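Local coordinates for methyl-accepting chemotaxis protein, putative (Geobacter sulfurreducens, PDB 3OOV) that probably takes part in chemotaxis signalling as a methyl-accepting chemotaxis protein, with a GAF domain of the kind that often senses small molecules, at residues Ser9-Ser14 and Asp18-Leu23; Glu26-Val31 and Gly128-Asp133; Ala63-Pro68 and Asp105-Leu110; Ile39-Thr44 and Cys118-Lys123; Asp30-Glu35 and Val146-Leu151. All coordinates share one frame; numbering follows the deposited sequence.

Contact 1. Residues Ser9-Ser14 and Asp18-Leu23; sequences SRIQKS and DEVLRL
Ser14 and Glu19 make the polar link of this contact. Ser14 OG donates to Glu19 OE2 at 2.7 Å and meets the anti lone pair of that oxygen, the one turned away from OE1. Glu19 can reach it because its chain is extended, with CG anti to the backbone N (chi1 -176°). The same hydroxyl is also bonded to the backbone N of Asp16, in the turn between the helices. Asp16 in turn takes a hydrogen bond from Glu19 N through its own carboxylate, so the turn and the start of the second helix are tied together.

The rest is apolar. Ile11 and Val20 cross at about a right angle, with Ile11 CG2 3.9 Å from Val20 CG1. Their CA atoms, 5.4 Å apart, are the nearest pair of the two backbones. Val20 has its other branch on the serine: Val20 CG2 lies 3.7 Å from Ser14 OG. Ile11 and Leu23 slide past each other in opposite directions, with CG1 of Ile11 alongside CB of Leu23. Leu23 then forks over Arg10. Leu23 CD1 is 3.8 Å from Arg10 O, and Leu23 CD2 is 3.8 Å from Arg10 NH2, oblique to the guanidinium. The bent Arg10 chain crosses the leucine at about a right angle.

Ile11 and Val20 both also touch Ala159 of helix 143-167. The axes of the two short segments run antiparallel at 172°, with a closest approach of 9.4 Å. This is a helical hairpin with a short connection, packed against the long C-terminal helix of the GAF domain.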
# COMPACT_ATOMS: atom_id res chain seq x y z
N SER A 9 -14.41 22.83 -6.81
CA SER A 9 -14.97 23.80 -7.73
C SER A 9 -13.88 24.49 -8.60
O SER A 9 -14.05 24.63 -9.81
CB SER A 9 -15.80 24.81 -6.94
OG SER A 9 -16.38 25.75 -7.81
N ARG A 10 -12.78 24.89 -7.99
CA ARG A 10 -11.72 25.60 -8.72
C ARG A 10 -10.87 24.70 -9.63
O ARG A 10 -10.34 25.14 -10.65
CB ARG A 10 -10.87 26.38 -7.75
CG ARG A 10 -11.42 27.79 -7.62
CD ARG A 10 -11.44 28.30 -6.20
NE ARG A 10 -10.13 28.34 -5.57
CZ ARG A 10 -9.91 27.90 -4.32
NH1 ARG A 10 -10.93 27.43 -3.59
NH2 ARG A 10 -8.68 27.96 -3.79
N ILE A 11 -10.75 23.44 -9.24
CA ILE A 11 -10.03 22.45 -10.04
C ILE A 11 -10.77 22.37 -11.38
O ILE A 11 -10.20 22.63 -12.45
CB ILE A 11 -9.94 21.09 -9.27
CG1 ILE A 11 -8.89 21.24 -8.15
CG2 ILE A 11 -9.64 19.94 -10.22
CD1 ILE A 11 -8.85 20.09 -7.14
N GLN A 12 -12.06 22.09 -11.26
CA GLN A 12 -13.06 22.04 -12.30
C GLN A 12 -12.89 23.15 -13.34
O GLN A 12 -12.95 22.90 -14.54
CB GLN A 12 -14.40 22.14 -11.58
CG GLN A 12 -15.58 21.33 -12.16
CD GLN A 12 -15.39 19.80 -12.17
OE1 GLN A 12 -16.06 19.08 -11.41
NE2 GLN A 12 -14.52 19.29 -13.07
N LYS A 13 -12.62 24.36 -12.88
CA LYS A 13 -12.51 25.56 -13.74
C LYS A 13 -11.18 25.69 -14.48
O LYS A 13 -11.06 26.48 -15.40
CB LYS A 13 -12.72 26.80 -12.87
CG LYS A 13 -14.10 27.40 -12.89
CD LYS A 13 -14.16 28.42 -14.09
CE LYS A 13 -14.98 29.67 -13.74
NZ LYS A 13 -14.37 30.50 -12.62
N SER A 14 -10.18 24.92 -14.08
CA SER A 14 -8.85 25.05 -14.68
C SER A 14 -8.65 24.10 -15.86
O SER A 14 -9.20 23.00 -15.87
CB SER A 14 -7.76 24.78 -13.64
OG SER A 14 -6.50 24.74 -14.27
N ASP A 18 -0.73 21.86 -14.08
CA ASP A 18 0.09 22.27 -12.96
C ASP A 18 -0.70 23.12 -11.99
O ASP A 18 -0.51 23.02 -10.74
CB ASP A 18 1.29 23.06 -13.46
CG ASP A 18 2.32 22.17 -14.10
OD1 ASP A 18 2.15 20.92 -14.12
OD2 ASP A 18 3.33 22.74 -14.57
N GLU A 19 -1.58 23.96 -12.54
CA GLU A 19 -2.46 24.74 -11.68
C GLU A 19 -3.38 23.84 -10.84
O GLU A 19 -3.62 24.10 -9.67
CB GLU A 19 -3.26 25.73 -12.53
CG GLU A 19 -4.15 26.69 -11.81
CD GLU A 19 -4.80 27.66 -12.80
OE1 GLU A 19 -4.42 28.86 -12.75
OE2 GLU A 19 -5.64 27.22 -13.64
N VAL A 20 -3.87 22.77 -11.45
CA VAL A 20 -4.75 21.85 -10.78
C VAL A 20 -3.97 21.13 -9.66
O VAL A 20 -4.53 20.82 -8.61
CB VAL A 20 -5.25 20.81 -11.74
CG1 VAL A 20 -5.80 19.55 -11.01
CG2 VAL A 20 -6.34 21.43 -12.68
N LEU A 21 -2.70 20.85 -9.92
CA LEU A 21 -1.83 20.19 -8.96
C LEU A 21 -1.56 21.19 -7.81
O LEU A 21 -1.73 20.82 -6.66
CB LEU A 21 -0.55 19.74 -9.65
CG LEU A 21 -0.88 18.63 -10.67
CD1 LEU A 21 0.38 18.20 -11.40
CD2 LEU A 21 -1.54 17.38 -10.02
N ARG A 22 -1.25 22.44 -8.15
CA ARG A 22 -1.04 23.42 -7.11
C ARG A 22 -2.26 23.57 -6.18
O ARG A 22 -2.13 23.54 -4.94
CB ARG A 22 -0.50 24.75 -7.67
CG ARG A 22 0.96 24.67 -8.13
CD ARG A 22 1.54 26.05 -8.49
NE ARG A 22 0.68 26.77 -9.43
CZ ARG A 22 0.82 26.80 -10.76
NH1 ARG A 22 1.83 26.19 -11.38
NH2 ARG A 22 -0.07 27.47 -11.49
N LEU A 23 -3.45 23.61 -6.76
CA LEU A 23 -4.71 23.71 -6.01
C LEU A 23 -5.02 22.48 -5.19
O LEU A 23 -5.57 22.59 -4.06
CB LEU A 23 -5.88 23.91 -6.96
CG LEU A 23 -6.08 25.26 -7.62
CD1 LEU A 23 -6.99 25.08 -8.89
CD2 LEU A 23 -6.71 26.31 -6.60

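Contact 2. Residues Glu26-Val31 and Gly128-Asp133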
# COMPACT_ATOMS: atom_id res chain seq x y z
N GLU A 26 -2.60 23.03 -2.29
CA GLU A 26 -3.31 24.05 -1.49
C GLU A 26 -4.38 23.50 -0.62
O GLU A 26 -4.34 23.71 0.59
CB GLU A 26 -3.78 25.27 -2.31
CG GLU A 26 -2.53 26.13 -2.70
CD GLU A 26 -2.80 27.34 -3.68
OE1 GLU A 26 -1.79 27.84 -4.29
OE2 GLU A 26 -3.97 27.81 -3.81
N GLY A 27 -5.30 22.73 -1.20
CA GLY A 27 -6.44 22.23 -0.45
C GLY A 27 -6.02 21.32 0.68
O GLY A 27 -6.54 21.44 1.83
N LEU A 28 -5.08 20.41 0.38
CA LEU A 28 -4.63 19.44 1.37
C LEU A 28 -3.98 20.16 2.52
O LEU A 28 -4.15 19.73 3.65
CB LEU A 28 -3.62 18.40 0.85
CG LEU A 28 -4.15 17.13 0.17
CD1 LEU A 28 -3.01 16.24 -0.57
CD2 LEU A 28 -4.95 16.26 1.20
N HIS A 29 -3.21 21.21 2.21
CA HIS A 29 -2.39 21.93 3.17
C HIS A 29 -3.26 22.94 3.94
O HIS A 29 -3.45 22.77 5.15
CB HIS A 29 -1.22 22.66 2.48
CG HIS A 29 -0.42 23.55 3.39
ND1 HIS A 29 0.46 23.06 4.34
CD2 HIS A 29 -0.35 24.90 3.49
CE1 HIS A 29 1.03 24.06 4.98
NE2 HIS A 29 0.56 25.19 4.49
N ASP A 30 -3.77 23.94 3.22
CA ASP A 30 -4.57 25.05 3.77
C ASP A 30 -5.87 24.63 4.41
O ASP A 30 -6.26 25.18 5.41
CB ASP A 30 -4.91 26.07 2.69
CG ASP A 30 -3.74 26.88 2.28
OD1 ASP A 30 -2.80 27.01 3.08
OD2 ASP A 30 -3.76 27.41 1.15
N VAL A 31 -6.57 23.67 3.81
CA VAL A 31 -7.89 23.30 4.30
C VAL A 31 -7.79 22.14 5.25
O VAL A 31 -8.37 22.17 6.32
CB VAL A 31 -8.85 22.95 3.15
CG1 VAL A 31 -10.18 22.46 3.72
CG2 VAL A 31 -9.07 24.17 2.25
N GLY A 128 2.58 10.29 -11.82
CA GLY A 128 3.30 11.16 -10.88
C GLY A 128 2.97 10.69 -9.46
O GLY A 128 2.37 9.65 -9.34
N VAL A 129 3.30 11.47 -8.42
CA VAL A 129 3.11 11.13 -7.02
C VAL A 129 2.72 12.33 -6.15
O VAL A 129 3.16 13.50 -6.39
CB VAL A 129 4.40 10.39 -6.36
CG1 VAL A 129 4.78 9.09 -7.09
CG2 VAL A 129 5.62 11.28 -6.32
N PHE A 130 1.92 12.06 -5.12
CA PHE A 130 1.84 12.95 -3.95
C PHE A 130 2.77 12.41 -2.90
O PHE A 130 2.74 11.23 -2.60
CB PHE A 130 0.44 12.90 -3.36
CG PHE A 130 -0.53 13.75 -4.06
CD1 PHE A 130 -0.87 13.49 -5.39
CD2 PHE A 130 -1.15 14.80 -3.38
CE1 PHE A 130 -1.83 14.28 -6.06
CE2 PHE A 130 -2.11 15.60 -4.02
CZ PHE A 130 -2.48 15.35 -5.37
N ALA A 131 3.64 13.25 -2.34
CA ALA A 131 4.46 12.85 -1.17
C ALA A 131 4.01 13.82 -0.06
O ALA A 131 4.14 15.03 -0.20
CB ALA A 131 5.97 13.05 -1.50
N VAL A 132 3.52 13.28 1.06
CA VAL A 132 2.88 14.09 2.09
C VAL A 132 3.50 13.74 3.47
O VAL A 132 3.84 12.56 3.73
CB VAL A 132 1.34 13.92 2.15
CG1 VAL A 132 0.69 14.84 3.27
CG2 VAL A 132 0.67 14.29 0.82
N ASP A 133 3.72 14.77 4.30
CA ASP A 133 4.22 14.56 5.66
C ASP A 133 3.76 15.63 6.64
O ASP A 133 3.39 16.74 6.24
CB ASP A 133 5.74 14.36 5.71
CG ASP A 133 6.50 15.66 5.56
OD1 ASP A 133 6.53 16.40 6.58
OD2 ASP A 133 7.01 15.99 4.43
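Helix-on-sheet packing of the GAF fold brings Leu28 of helix 17-31 onto Phe130 of strand 125-133. The contact is small, buried and wholly apolar. One methyl group does all the touching from the helix side: Leu28 CD1 lies 3.6 Å from Phe130 CE2 and 3.7 Å from Phe130 CD2. It comes to the edge of the ring, near the ring plane, and not over a face. The methyl therefore sits against the rim between two ring carbons.

Phe130 CG is anti to its carbonyl carbon (chi1 -81°), and the ring rises from the strand toward the helix. Val132, two residues on and on the same side of the strand, gives a looser second touch. Val132 CG2 is 4.4 Å from Leu28 CD1. The backbones stay well apart, since even the closest CA atoms, those of Leu28 and Val132, are 9.2 Å from each other. Only side chains fill the gap between helix and strand.

Other elements close round the same core. Ile149 of helix 143-167 touches both Phe130 and Val132, and Thr148 and Phe152 of that helix touch Leu28. Within the sheet, Phe130 lies between Ile39 of strand 36-42 and Ile120 of strand 115-122.

Contact 3. Residues Ala63-Pro68 and Asp105-Leu110; sequences AGVVLP and DAIRAL
Leu67 and Leu110 reach toward each other tip to tip, and Ile107 lies beside them. Leu67 is the side chain to follow. Its CB leaves strand 66-68 toward the 105-110 loop and itself has no close partner there. CG continues from CB, anti to the carbonyl carbon (chi1 -67°), and divides the chain between two partners. Leu67 CD1 ends 3.9 Å from Leu110 CD1. The CD2 branch goes to Ile107, where Leu67 CD2 is 4.1 Å from Ile107 CD1. One leucine thus holds two residues of the loop, one with each methyl.

Ile107 CD1 is shared in turn. Its closer partner is Val65, with Val65 CG1 3.6 Å from Ile107 CD1. Those two side chains slide past each other in opposite directions. Val65 and Leu67 point the same way, toward the loop, as alternate residues do in an extended chain.

Phe51 of strand 48-55 is a common neighbour, touching Val65, Ile107 and Leu110. Leu67 also touches Leu40, on strand 36-42. The contact therefore lays the long loop before strand 115-122 against strand 66-68, an outermost strand of the sheet within this chain.

No hydrogen bond crosses between the two segments. Arg108 O and Ala109 O of the loop do accept hydrogen bonds, but from Arg135. Methyl contacts alone join the two segments, so their fit rests on shape and on keeping water out.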
# COMPACT_ATOMS: atom_id res chain seq x y z
N ALA A 63 9.90 24.89 -9.21
CA ALA A 63 10.14 25.12 -10.67
C ALA A 63 11.56 24.83 -11.14
O ALA A 63 12.53 25.39 -10.61
CB ALA A 63 9.74 26.60 -11.11
N GLY A 64 11.68 23.94 -12.12
CA GLY A 64 12.97 23.60 -12.66
C GLY A 64 13.60 22.40 -11.97
O GLY A 64 14.66 21.89 -12.43
N VAL A 65 13.02 21.95 -10.86
CA VAL A 65 13.62 20.82 -10.21
C VAL A 65 13.18 19.57 -10.95
O VAL A 65 11.99 19.35 -11.13
CB VAL A 65 13.26 20.69 -8.67
CG1 VAL A 65 13.77 19.38 -8.13
CG2 VAL A 65 13.86 21.80 -7.85
N VAL A 66 14.14 18.72 -11.32
CA VAL A 66 13.83 17.47 -12.04
C VAL A 66 14.70 16.40 -11.41
O VAL A 66 15.89 16.61 -11.22
CB VAL A 66 14.17 17.59 -13.58
CG1 VAL A 66 13.86 16.27 -14.40
CG2 VAL A 66 13.46 18.81 -14.22
N LEU A 67 14.12 15.23 -11.20
CA LEU A 67 14.74 14.23 -10.34
C LEU A 67 14.72 12.89 -11.10
O LEU A 67 13.71 12.56 -11.74
CB LEU A 67 13.93 14.16 -9.02
CG LEU A 67 14.02 15.44 -8.12
CD1 LEU A 67 12.88 15.53 -7.13
CD2 LEU A 67 15.42 15.44 -7.39
N PRO A 68 15.82 12.11 -11.01
CA PRO A 68 15.78 10.75 -11.69
C PRO A 68 14.81 9.73 -11.11
O PRO A 68 14.75 9.57 -9.91
CB PRO A 68 17.22 10.22 -11.51
CG PRO A 68 17.79 10.96 -10.30
CD PRO A 68 17.07 12.34 -10.26
N ASP A 105 17.90 13.91 -1.77
CA ASP A 105 18.12 14.21 -0.36
C ASP A 105 18.78 15.59 -0.15
O ASP A 105 19.08 15.98 0.98
CB ASP A 105 18.93 13.09 0.29
CG ASP A 105 20.41 13.09 -0.12
OD1 ASP A 105 21.14 12.27 0.45
OD2 ASP A 105 20.85 13.88 -1.01
N ALA A 106 18.97 16.32 -1.25
CA ALA A 106 19.42 17.71 -1.22
C ALA A 106 18.20 18.63 -1.09
O ALA A 106 18.36 19.84 -0.94
CB ALA A 106 20.22 18.06 -2.52
N ILE A 107 16.98 18.08 -1.19
CA ILE A 107 15.79 18.92 -1.17
C ILE A 107 15.09 18.84 0.20
O ILE A 107 14.56 17.76 0.59
CB ILE A 107 14.81 18.52 -2.28
CG1 ILE A 107 15.62 18.08 -3.54
CG2 ILE A 107 13.67 19.57 -2.52
CD1 ILE A 107 15.22 18.67 -4.87
N ARG A 108 14.99 19.98 0.89
CA ARG A 108 14.37 20.04 2.22
C ARG A 108 12.94 19.52 2.21
O ARG A 108 12.50 18.87 3.16
CB ARG A 108 14.36 21.48 2.79
CG ARG A 108 15.71 21.90 3.42
CD ARG A 108 15.58 23.36 4.05
NE ARG A 108 15.34 24.33 2.97
CZ ARG A 108 14.28 25.08 2.80
NH1 ARG A 108 13.23 25.04 3.62
NH2 ARG A 108 14.25 25.89 1.75
N ALA A 109 12.23 19.78 1.10
CA ALA A 109 10.81 19.49 1.03
C ALA A 109 10.58 17.99 1.07
O ALA A 109 9.50 17.58 1.46
CB ALA A 109 10.20 20.10 -0.26
N LEU A 110 11.60 17.22 0.63
CA LEU A 110 11.62 15.78 0.52
C LEU A 110 12.36 15.06 1.65
O LEU A 110 12.46 13.81 1.63
CB LEU A 110 12.28 15.32 -0.82
CG LEU A 110 11.57 15.82 -2.08
CD1 LEU A 110 12.17 15.17 -3.30
CD2 LEU A 110 10.04 15.51 -2.04

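Contact 4. Residues Ile39-Thr44 and Cys118-Lys123; sequences ILMADT and CPIVVK
Ile120 meets Ile39 and Met41 through a single methyl group, and the whole contact is van der Waals in kind. The carbon-to-carbon part is Ile39 CG2 to Ile120 CD1 at 3.9 Å. The two isoleucines cross at about a right angle. The CG2 branch of Ile39 does the touching.

The second part involves selenium, for Met41 is present as selenomethionine. Met41 SE lies 4.0 Å from Ile120 CD1. The side chain starts off to one side of Ile120 and bends at chi2 (-70°) and chi3 (-64°), which brings the selenium round to the methyl. It too crosses Ile120 at about a right angle. Ile120 CD1 is therefore met from one side by a branch methyl and a selenium of alternate residues of one strand.

Hydrogen bonds between the segments are absent. The nearest CA atoms, of Met41 and Ile120, are 8.6 Å apart, because strand 125-133 runs between the two strands. Phe130 of that strand touches both Ile39 and Ile120, while Leu21 of helix 17-31 touches Ile39 and Met41. Such contacts, made over a central strand on the helix-covered face, belong to the antiparallel sheet of the GAF fold.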
# COMPACT_ATOMS: atom_id res chain seq x y z
N ILE A 39 4.08 17.47 -4.89
CA ILE A 39 3.54 16.77 -6.06
C ILE A 39 4.54 16.80 -7.22
O ILE A 39 5.00 17.86 -7.62
CB ILE A 39 2.19 17.35 -6.53
CG1 ILE A 39 1.21 17.40 -5.38
CG2 ILE A 39 1.59 16.52 -7.76
CD1 ILE A 39 -0.12 18.18 -5.74
N LEU A 40 4.90 15.62 -7.71
CA LEU A 40 5.90 15.44 -8.75
C LEU A 40 5.26 14.68 -9.89
O LEU A 40 4.50 13.72 -9.64
CB LEU A 40 7.10 14.68 -8.24
CG LEU A 40 7.76 15.39 -7.01
CD1 LEU A 40 7.28 14.74 -5.71
CD2 LEU A 40 9.30 15.40 -7.03
N MSE A 41 5.55 15.12 -11.13
CA MSE A 41 4.96 14.55 -12.37
C MSE A 41 6.05 13.95 -13.26
O MSE A 41 7.13 14.57 -13.45
CB MSE A 41 4.18 15.64 -13.10
CG MSE A 41 2.99 16.11 -12.24
SE MSE A 41 1.55 14.69 -12.12
CE MSE A 41 1.12 14.71 -13.97
N ALA A 42 5.84 12.72 -13.72
CA ALA A 42 6.82 12.08 -14.63
C ALA A 42 6.94 12.86 -15.95
O ALA A 42 5.92 13.42 -16.45
CB ALA A 42 6.37 10.66 -14.94
N ASP A 43 8.12 12.92 -16.52
CA ASP A 43 8.22 13.48 -17.89
C ASP A 43 7.60 12.46 -18.88
O ASP A 43 7.10 11.37 -18.44
CB ASP A 43 9.64 13.83 -18.30
CG ASP A 43 10.63 12.63 -18.21
OD1 ASP A 43 10.28 11.51 -17.77
OD2 ASP A 43 11.81 12.83 -18.50
N THR A 44 7.62 12.81 -20.17
CA THR A 44 6.98 12.00 -21.18
C THR A 44 7.65 10.63 -21.34
O THR A 44 6.98 9.66 -21.57
CB THR A 44 6.71 12.74 -22.55
OG1 THR A 44 5.70 12.01 -23.24
CG2 THR A 44 7.93 12.81 -23.41
N CYS A 118 1.89 8.50 -2.52
CA CYS A 118 0.66 8.01 -3.10
C CYS A 118 0.75 8.26 -4.63
O CYS A 118 1.09 9.35 -5.04
CB CYS A 118 -0.52 8.71 -2.47
SG CYS A 118 -2.05 8.32 -3.34
N PRO A 119 0.54 7.23 -5.45
CA PRO A 119 0.75 7.39 -6.91
C PRO A 119 -0.44 8.15 -7.49
O PRO A 119 -1.53 8.06 -6.93
CB PRO A 119 0.74 5.94 -7.43
CG PRO A 119 -0.28 5.19 -6.43
CD PRO A 119 0.01 5.89 -5.08
N ILE A 120 -0.22 8.92 -8.54
CA ILE A 120 -1.33 9.50 -9.29
C ILE A 120 -1.49 8.57 -10.50
O ILE A 120 -0.55 8.38 -11.25
CB ILE A 120 -1.00 10.93 -9.75
CG1 ILE A 120 -0.76 11.83 -8.49
CG2 ILE A 120 -2.15 11.46 -10.71
CD1 ILE A 120 0.07 13.10 -8.78
N VAL A 121 -2.64 7.96 -10.67
CA VAL A 121 -2.72 6.85 -11.62
C VAL A 121 -3.76 7.22 -12.63
O VAL A 121 -4.90 7.60 -12.29
CB VAL A 121 -3.08 5.47 -10.93
CG1 VAL A 121 -3.27 4.35 -11.99
CG2 VAL A 121 -1.99 5.05 -9.91
N VAL A 122 -3.35 7.14 -13.90
CA VAL A 122 -4.28 7.33 -15.02
C VAL A 122 -4.30 6.04 -15.86
O VAL A 122 -3.26 5.53 -16.27
CB VAL A 122 -3.93 8.62 -15.81
CG1 VAL A 122 -4.39 8.53 -17.28
CG2 VAL A 122 -4.52 9.83 -15.09
N LYS A 123 -5.49 5.45 -16.00
CA LYS A 123 -5.71 4.23 -16.78
C LYS A 123 -4.69 3.12 -16.51
O LYS A 123 -4.07 2.58 -17.44
CB LYS A 123 -5.84 4.53 -18.29
CG LYS A 123 -7.33 4.74 -18.76
CD LYS A 123 -7.79 6.21 -18.90
CE LYS A 123 -7.71 6.71 -20.39
NZ LYS A 123 -7.89 8.22 -20.61

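Contact 5. Residues Asp30-Glu35 and Val146-Leu151; sequences DVLGYE and VDTIKL
Thr148 turns its methyl to two residues of the 30-35 turn, and this is the close-packed part of the contact. Thr148 CG2 lies 3.9 Å from Leu32 CD2, the two side chains meeting tip to tip. Thr148 CG2 is also 4.0 Å from Tyr34 CE2 and stands oblique to the ring. Because CG2 is anti to the backbone N, with OG1 on the other branch (chi1 -78°), threonine gives its apolar arm to the leucine and the ring. Tyr34 is buried, and its side chain also touches Leu28 and Val132.

The turn itself ends helix 17-31. Gly33 is the first residue to leave helical geometry, with a positive phi of 78°. In the GAF fold this turn leads from the helix into strand 36-42, and here it packs on the N-terminal part of helix 143-167.

The polar side is looser and runs through water. A water donates to Tyr34 OH at 3.1 Å and is 2.9 Å from Thr148 OG1, so the two hydroxyls are bridged and not bonded directly. Tyr34 OH has a further hydrogen bond, to Asp145 OD1. Leu32 is exposed, in contrast to the buried tyrosine. Farther round helix 143-167, Lys150 makes a salt bridge with Asp143 of the second subunit.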
# COMPACT_ATOMS: atom_id res chain seq x y z
N ASP A 30 -3.77 23.94 3.22
CA ASP A 30 -4.57 25.05 3.77
C ASP A 30 -5.87 24.63 4.41
O ASP A 30 -6.26 25.18 5.41
CB ASP A 30 -4.91 26.07 2.69
CG ASP A 30 -3.74 26.88 2.28
OD1 ASP A 30 -2.80 27.01 3.08
OD2 ASP A 30 -3.76 27.41 1.15
N VAL A 31 -6.57 23.67 3.81
CA VAL A 31 -7.89 23.30 4.30
C VAL A 31 -7.79 22.14 5.25
O VAL A 31 -8.37 22.17 6.32
CB VAL A 31 -8.85 22.95 3.15
CG1 VAL A 31 -10.18 22.46 3.72
CG2 VAL A 31 -9.07 24.17 2.25
N LEU A 32 -7.01 21.12 4.90
CA LEU A 32 -6.98 19.90 5.73
C LEU A 32 -5.79 19.89 6.68
O LEU A 32 -5.62 18.96 7.46
CB LEU A 32 -6.92 18.68 4.85
CG LEU A 32 -8.20 17.99 4.36
CD1 LEU A 32 -9.53 18.62 4.77
CD2 LEU A 32 -8.18 17.79 2.87
N GLY A 33 -4.94 20.88 6.62
CA GLY A 33 -3.90 20.92 7.65
C GLY A 33 -2.71 19.97 7.49
O GLY A 33 -1.85 19.93 8.40
N TYR A 34 -2.57 19.26 6.35
CA TYR A 34 -1.26 18.52 6.12
C TYR A 34 -0.17 19.52 5.94
O TYR A 34 -0.31 20.48 5.17
CB TYR A 34 -1.29 17.57 4.91
CG TYR A 34 -2.28 16.49 5.21
CD1 TYR A 34 -1.94 15.50 6.12
CD2 TYR A 34 -3.59 16.55 4.74
CE1 TYR A 34 -2.83 14.54 6.49
CE2 TYR A 34 -4.52 15.59 5.10
CZ TYR A 34 -4.10 14.55 5.97
OH TYR A 34 -4.96 13.54 6.40
N GLU A 35 0.94 19.28 6.59
CA GLU A 35 1.97 20.28 6.75
C GLU A 35 2.83 20.44 5.45
O GLU A 35 3.13 21.55 5.07
CB GLU A 35 2.86 19.78 7.91
CG GLU A 35 3.83 20.80 8.39
CD GLU A 35 5.12 20.20 9.07
OE1 GLU A 35 4.90 19.34 10.01
OE2 GLU A 35 6.30 20.65 8.66
N VAL A 146 -4.27 8.46 4.61
CA VAL A 146 -4.11 7.81 3.29
C VAL A 146 -5.40 7.92 2.46
O VAL A 146 -5.32 8.31 1.32
CB VAL A 146 -3.64 6.33 3.40
CG1 VAL A 146 -3.89 5.56 2.10
CG2 VAL A 146 -2.17 6.25 3.79
N ASP A 147 -6.58 7.68 3.04
CA ASP A 147 -7.84 7.85 2.29
C ASP A 147 -7.94 9.26 1.82
O ASP A 147 -8.49 9.52 0.77
CB ASP A 147 -9.14 7.59 3.10
CG ASP A 147 -9.25 6.19 3.65
OD1 ASP A 147 -8.55 5.28 3.16
OD2 ASP A 147 -10.05 6.03 4.61
N THR A 148 -7.54 10.21 2.65
CA THR A 148 -7.74 11.59 2.22
C THR A 148 -6.80 12.01 1.05
O THR A 148 -7.18 12.78 0.18
CB THR A 148 -7.57 12.54 3.37
OG1 THR A 148 -8.77 12.51 4.15
CG2 THR A 148 -7.41 13.95 2.86
N ILE A 149 -5.58 11.50 1.08
CA ILE A 149 -4.55 11.82 0.11
C ILE A 149 -4.92 11.15 -1.23
O ILE A 149 -4.90 11.81 -2.26
CB ILE A 149 -3.13 11.42 0.66
CG1 ILE A 149 -2.74 12.36 1.82
CG2 ILE A 149 -1.99 11.38 -0.44
CD1 ILE A 149 -1.57 11.69 2.68
N LYS A 150 -5.31 9.87 -1.16
CA LYS A 150 -5.89 9.10 -2.29
C LYS A 150 -7.05 9.77 -2.94
O LYS A 150 -7.18 9.73 -4.16
CB LYS A 150 -6.34 7.69 -1.88
CG LYS A 150 -5.23 6.75 -1.73
CD LYS A 150 -5.72 5.34 -1.39
CE LYS A 150 -6.05 4.54 -2.66
NZ LYS A 150 -6.22 3.07 -2.28
N LEU A 151 -7.88 10.45 -2.14
CA LEU A 151 -8.97 11.22 -2.70
C LEU A 151 -8.46 12.36 -3.56
O LEU A 151 -9.06 12.63 -4.62
CB LEU A 151 -9.85 11.78 -1.59
CG LEU A 151 -11.22 12.43 -1.80
CD1 LEU A 151 -12.30 11.47 -2.36
CD2 LEU A 151 -11.63 12.94 -0.43
O HOH W 1 -7.99 13.82 6.62

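Overall arrangement
Contact 1 comes first along the chain and closes before the others open. Contacts 2 and 5 start from the same end of helix 17-31, share Asp30 and Val31, and have centres only 6 Å apart. Contact 4 falls within the sequence they span, and contact 3 within that spanned by contact 4. Contacts 2, 3 and 4 all reach the six-stranded antiparallel sheet. Contacts 2 and 4 are linked there by backbone pairing of strand 125-133 with its two neighbours. Contact 3 lies at about 23 Å from contact 1 and 21 Å from contact 5, centre to centre. Contact 1 pairs two helices; contacts 2 to 5 tie helix, sheet, loop and turn into the GAF domain.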